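Local coordinates for protein geranyltranstransferase (Campylobacter jejuni, PDB 3NPK) that probably catalyses the condensation of geranyl diphosphate with isopentenyl diphosphate to farnesyl diphosphate, releasing pyrophosphate, in isoprenoid biosynthesis, at residues 160-163 / 164-168; 149-152 / 153-156. All coordinates share one frame; numbering follows the deposited sequence.

How the contacts relate
Contact 2 (149-152 / 153-156) lies within helix 147-156, and contact 1 (160-163 / 164-168) starts a few residues later, where the loop after that helix turns into helix 164-189. The two centres are 12 Å apart. Between them Lys160 reaches back to Phe156, giving its NZ to the carbonyl O and its charge to the ring, while Ile153 and Asp154 rest on the first turns of helix 164-189. Both contacts touch the second subunit, sharing its Phe23, which packs on Ile153, Leu162 and Glu166. Contact 2 is the more central, about 16 Å from the chain's centre against 22 Å, and its Gln151 side chain lies about 11 Å from the bound pyrophosphate.

Contact 1 (160-163 / 164-168); sequences KRLS and LNELE
Ser163 and Glu166 form a capping box, the reciprocal pair of side-chain-to-backbone bonds that opens helix 164-189. The Glu166 side chain can be followed outward. Its CB lies beside the Ser163 hydroxyl, 3.4 Å from Ser163 OG, and 4.0 Å from Leu162 CD2; CG stays beside that hydroxyl, 3.3 Å from Ser163 OG. With CG placed anti to the carbonyl carbon (chi1 -75°) and the chain extended beyond it, the carboxylate is carried back past the start of the helix. There OE1 accepts from Ser163 N at 3.0 Å. The bond is almost straight, with an N-H...O angle of 174°, but the donor comes to the anti side of the carboxylate and lies 27° out of its plane.

The return half of the box uses Ser163 OG, which sits between its own backbone N and carbonyl carbon and accepts from Glu166 N at 3.1 Å. The hydroxyl thus serves a first-turn amide that lies ahead of the regular i to i+4 pattern. Regular helical bonding starts at the same residue, since Leu167 N donates to Ser163 O. Behind the polar exchange, the buried Leu162 brings its CD1 to 4.3 Å from Leu167 CD1, a loose contact; Phe23 of the second subunit packs on both Leu162 and Glu166. Upstream, the Asn238 side chain bonds Lys160 O and Leu162 N, tying down the approach to the cap. Glu166 OE1 has a second donor besides Ser163 N: a water that also donates to Arg161 O, 2.7 Å from each oxygen.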
ATOM      1  N   LYS A 160       7.400  27.066   6.023  1.00 13.15           N
ATOM      2  CA  LYS A 160       7.560  27.367   7.444  1.00 12.98           C
ATOM      3  C   LYS A 160       8.998  27.109   7.882  1.00 13.04           C
ATOM      4  O   LYS A 160       9.719  26.325   7.260  1.00 15.78           O
ATOM      5  CB  LYS A 160       6.577  26.523   8.269  1.00 13.32           C
ATOM      6  CG  LYS A 160       5.117  26.765   7.893  1.00 13.51           C
ATOM      7  CD  LYS A 160       4.182  25.828   8.648  1.00 13.48           C
ATOM      8  CE  LYS A 160       2.732  26.031   8.241  1.00 13.70           C
ATOM      9  NZ  LYS A 160       2.494  25.573   6.845  1.00 13.92           N
ATOM     10  N   ARG A 161       9.414  27.764   8.956  1.00 12.17           N
ATOM     11  CA  ARG A 161      10.790  27.628   9.424  1.00 12.28           C
ATOM     12  C   ARG A 161      10.982  26.362  10.258  1.00 13.93           C
ATOM     13  O   ARG A 161      10.255  26.128  11.240  1.00 17.04           O
ATOM     14  CB  ARG A 161      11.196  28.845  10.260  1.00 12.36           C
ATOM     15  CG  ARG A 161      12.630  28.752  10.776  1.00 12.23           C
ATOM     16  CD  ARG A 161      12.967  29.936  11.688  1.00 12.18           C
ATOM     17  NE  ARG A 161      12.121  29.961  12.883  1.00 11.88           N
ATOM     18  CZ  ARG A 161      12.306  29.173  13.936  1.00 12.75           C
ATOM     19  NH1 ARG A 161      13.299  28.292  13.934  1.00 13.88           N
ATOM     20  NH2 ARG A 161      11.499  29.260  14.986  1.00 14.21           N
ATOM     21  N   LEU A 162      11.965  25.556   9.859  1.00 13.20           N
ATOM     22  CA  LEU A 162      12.344  24.349  10.586  1.00 14.82           C
ATOM     23  C   LEU A 162      13.679  24.552  11.275  1.00 15.00           C
ATOM     24  O   LEU A 162      14.545  25.275  10.772  1.00 15.74           O
ATOM     25  CB  LEU A 162      12.488  23.167   9.622  1.00 15.46           C
ATOM     26  CG  LEU A 162      11.194  22.683   8.978  1.00 16.15           C
ATOM     27  CD1 LEU A 162      11.437  21.480   8.091  1.00 17.92           C
ATOM     28  CD2 LEU A 162      10.140  22.390  10.053  1.00 17.62           C
ATOM     29  N   SER A 163      13.844  23.887  12.413  1.00 14.86           N
ATOM     30  CA  SER A 163      15.126  23.813  13.086  1.00 15.76           C
ATOM     31  C   SER A 163      15.965  22.752  12.388  1.00 15.98           C
ATOM     32  O   SER A 163      15.453  21.971  11.579  1.00 15.74           O
ATOM     33  CB  SER A 163      14.925  23.400  14.541  1.00 16.94           C
ATOM     34  OG  SER A 163      14.515  22.042  14.587  1.00 17.53           O
ATOM     35  N   LEU A 164      17.245  22.703  12.726  1.00 17.06           N
ATOM     36  CA  LEU A 164      18.144  21.688  12.183  1.00 18.19           C
ATOM     37  C   LEU A 164      17.646  20.291  12.533  1.00 17.64           C
ATOM     38  O   LEU A 164      17.578  19.411  11.673  1.00 18.18           O
ATOM     39  CB  LEU A 164      19.548  21.882  12.762  1.00 20.09           C
ATOM     40  CG  LEU A 164      20.784  21.539  11.921  1.00 24.39           C
ATOM     41  CD1 LEU A 164      21.960  21.062  12.794  1.00 24.81           C
ATOM     42  CD2 LEU A 164      20.513  20.587  10.806  1.00 24.52           C
ATOM     43  N   ASN A 165      17.296  20.076  13.798  1.00 17.19           N
ATOM     44  CA  ASN A 165      16.807  18.753  14.198  1.00 18.11           C
ATOM     45  C   ASN A 165      15.533  18.348  13.445  1.00 16.76           C
ATOM     46  O   ASN A 165      15.355  17.183  13.055  1.00 16.75           O
ATOM     47  CB  ASN A 165      16.594  18.675  15.710  1.00 22.10           C
ATOM     48  CG  ASN A 165      17.904  18.581  16.474  1.00 27.02           C
ATOM     49  OD1 ASN A 165      18.970  18.341  15.889  1.00 29.54           O
ATOM     50  ND2 ASN A 165      17.831  18.752  17.791  1.00 28.67           N
ATOM     51  N   GLU A 166      14.655  19.319  13.217  1.00 15.99           N
ATOM     52  CA  GLU A 166      13.424  19.065  12.475  1.00 14.42           C
ATOM     53  C   GLU A 166      13.700  18.736  11.012  1.00 13.08           C
ATOM     54  O   GLU A 166      13.088  17.825  10.437  1.00 12.84           O
ATOM     55  CB  GLU A 166      12.486  20.267  12.580  1.00 14.28           C
ATOM     56  CG  GLU A 166      11.825  20.326  13.938  1.00 16.60           C
ATOM     57  CD  GLU A 166      11.101  21.628  14.205  1.00 18.81           C
ATOM     58  OE1 GLU A 166      11.379  22.639  13.519  1.00 19.11           O
ATOM     59  OE2 GLU A 166      10.251  21.630  15.117  1.00 19.72           O
ATOM     60  N   LEU A 167      14.642  19.464  10.419  1.00 13.06           N
ATOM     61  CA  LEU A 167      15.016  19.211   9.033  1.00 13.96           C
ATOM     62  C   LEU A 167      15.652  17.825   8.902  1.00 14.36           C
ATOM     63  O   LEU A 167      15.350  17.093   7.967  1.00 13.83           O
ATOM     64  CB  LEU A 167      15.952  20.317   8.534  1.00 14.93           C
ATOM     65  CG  LEU A 167      16.353  20.269   7.061  1.00 16.67           C
ATOM     66  CD1 LEU A 167      15.134  20.309   6.142  1.00 17.95           C
ATOM     67  CD2 LEU A 167      17.298  21.423   6.753  1.00 18.93           C
ATOM     68  N   GLU A 168      16.501  17.456   9.863  1.00 14.68           N
ATOM     69  CA  GLU A 168      17.078  16.115   9.889  1.00 15.40           C
ATOM     70  C   GLU A 168      15.995  15.048   9.990  1.00 14.71           C
ATOM     71  O   GLU A 168      16.042  14.037   9.290  1.00 15.81           O
ATOM     72  CB  GLU A 168      18.075  15.991  11.047  1.00 18.38           C
ATOM     73  CG  GLU A 168      19.370  16.718  10.777  1.00 21.70           C
ATOM     74  CD  GLU A 168      20.221  16.937  12.022  1.00 26.61           C
ATOM     75  OE1 GLU A 168      19.717  16.777  13.159  1.00 29.73           O
ATOM     76  OE2 GLU A 168      21.400  17.303  11.860  1.00 27.69           O
TER
HETATM   77  O   HOH W   1      10.800  25.234  13.764  1.00 37.72           O

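Contact 2 (149-152 / 153-156); sequences IGQA and IDCF
Gln151 and Cys155 meet one turn apart on helix 147-156: the amide end lies against the sulfur, with Gln151 NE2 3.4 Å from Cys155 SG. A bend at chi2 (63°) folds the glutamine chain toward that turn, and its other amide atom, OE1, stays 3.9 Å from Asp154 OD2, the amide and carboxylate planes turned 59° apart. On a different face of the helix, Ile153 runs its CG1 branch alongside the Ile149 carbonyl oxygen, and its tip CD1 comes to 4.0 Å from Ile149 CG1.

Four successive i to i+4 backbone bonds set this spacing, from Ile153 N to Ile149 O through Phe156 N to Ala152 O, each 2.9 Å long. Farther out, Asp154 OD2 forms a salt bridge with Lys174 of helix 164-189, which also touches Gln151; the bridge ties the two helices together. Met85, from a loop, touches Gln151 and Cys155, whereas the second subunit takes another face: its Phe27 packs on Ala152, and its Phe26 meets the Phe156 ring edge-to-face. The arrangement is a regular alpha-helix that contacts helix 164-189 and the dimer partner, within the mainly helical polyprenyl synthetase fold; its Gly-Gln-x-x-Asp sequence is characteristic of the family.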
ATOM      1  N   ILE A 149       5.243   9.901   6.580  1.00 10.41           N
ATOM      2  CA  ILE A 149       5.303  11.016   7.530  1.00  9.89           C
ATOM      3  C   ILE A 149       6.356  12.029   7.067  1.00  9.53           C
ATOM      4  O   ILE A 149       6.178  13.234   7.247  1.00  9.93           O
ATOM      5  CB  ILE A 149       5.514  10.580   9.012  1.00 10.18           C
ATOM      6  CG1 ILE A 149       5.263  11.767   9.961  1.00 11.37           C
ATOM      7  CG2 ILE A 149       6.911  10.039   9.249  1.00 11.21           C
ATOM      8  CD1 ILE A 149       3.843  12.327   9.910  1.00 13.44           C
ATOM      9  N   GLY A 150       7.452  11.554   6.468  1.00  9.70           N
ATOM     10  CA  GLY A 150       8.443  12.447   5.893  1.00  9.88           C
ATOM     11  C   GLY A 150       7.861  13.366   4.829  1.00 11.02           C
ATOM     12  O   GLY A 150       8.090  14.582   4.822  1.00 11.80           O
ATOM     13  N   GLN A 151       7.084  12.793   3.923  1.00  9.96           N
ATOM     14  CA  GLN A 151       6.434  13.603   2.898  1.00 11.06           C
ATOM     15  C   GLN A 151       5.378  14.559   3.469  1.00 10.25           C
ATOM     16  O   GLN A 151       5.283  15.722   3.041  1.00 11.07           O
ATOM     17  CB  GLN A 151       5.796  12.707   1.833  1.00 13.51           C
ATOM     18  CG  GLN A 151       5.078  13.475   0.720  1.00 15.99           C
ATOM     19  CD  GLN A 151       5.975  14.395  -0.145  1.00 20.17           C
ATOM     20  OE1 GLN A 151       7.146  14.634   0.152  1.00 22.74           O
ATOM     21  NE2 GLN A 151       5.391  14.931  -1.221  1.00 20.44           N
ATOM     22  N   ALA A 152       4.602  14.098   4.450  1.00 10.10           N
ATOM     23  CA  ALA A 152       3.599  14.980   5.062  1.00  9.26           C
ATOM     24  C   ALA A 152       4.284  16.183   5.711  1.00  9.28           C
ATOM     25  O   ALA A 152       3.825  17.330   5.589  1.00 11.17           O
ATOM     26  CB  ALA A 152       2.759  14.215   6.099  1.00  9.76           C
ATOM     27  N   ILE A 153       5.385  15.921   6.409  1.00  9.82           N
ATOM     28  CA  ILE A 153       6.140  17.000   7.032  1.00 10.43           C
ATOM     29  C   ILE A 153       6.732  17.933   5.966  1.00 11.11           C
ATOM     30  O   ILE A 153       6.638  19.162   6.075  1.00 12.30           O
ATOM     31  CB  ILE A 153       7.221  16.423   7.954  1.00 11.79           C
ATOM     32  CG1 ILE A 153       6.542  15.857   9.204  1.00 12.09           C
ATOM     33  CG2 ILE A 153       8.276  17.483   8.336  1.00 11.83           C
ATOM     34  CD1 ILE A 153       7.466  15.056  10.125  1.00 12.18           C
ATOM     35  N   ASP A 154       7.331  17.358   4.930  1.00 11.58           N
ATOM     36  CA  ASP A 154       7.914  18.166   3.850  1.00 12.77           C
ATOM     37  C   ASP A 154       6.868  19.110   3.231  1.00 12.22           C
ATOM     38  O   ASP A 154       7.115  20.319   3.043  1.00 13.30           O
ATOM     39  CB  ASP A 154       8.500  17.249   2.776  1.00 14.72           C
ATOM     40  CG  ASP A 154       9.531  17.940   1.885  1.00 21.62           C
ATOM     41  OD1 ASP A 154      10.192  18.908   2.316  1.00 23.73           O
ATOM     42  OD2 ASP A 154       9.684  17.493   0.741  1.00 26.40           O
ATOM     43  N   CYS A 155       5.691  18.568   2.939  1.00 11.96           N
ATOM     44  CA  CYS A 155       4.632  19.381   2.352  1.00 12.61           C
ATOM     45  C   CYS A 155       4.121  20.444   3.315  1.00 12.74           C
ATOM     46  O   CYS A 155       3.985  21.617   2.942  1.00 14.40           O
ATOM     47  CB  CYS A 155       3.468  18.503   1.907  1.00 12.74           C
ATOM     48  SG  CYS A 155       3.900  17.456   0.507  1.00 15.99           S
ATOM     49  N   PHE A 156       3.847  20.061   4.558  1.00 11.42           N
ATOM     50  CA  PHE A 156       3.271  21.037   5.471  1.00 12.32           C
ATOM     51  C   PHE A 156       4.239  22.157   5.831  1.00 13.26           C
ATOM     52  O   PHE A 156       3.819  23.309   5.982  1.00 13.82           O
ATOM     53  CB  PHE A 156       2.743  20.376   6.740  1.00 14.10           C
ATOM     54  CG  PHE A 156       2.058  21.344   7.655  1.00 15.29           C
ATOM     55  CD1 PHE A 156       0.772  21.770   7.377  1.00 16.66           C
ATOM     56  CD2 PHE A 156       2.712  21.864   8.762  1.00 15.44           C
ATOM     57  CE1 PHE A 156       0.132  22.687   8.199  1.00 18.00           C
ATOM     58  CE2 PHE A 156       2.076  22.787   9.606  1.00 17.73           C
ATOM     59  CZ  PHE A 156       0.781  23.191   9.318  1.00 18.21           C
TER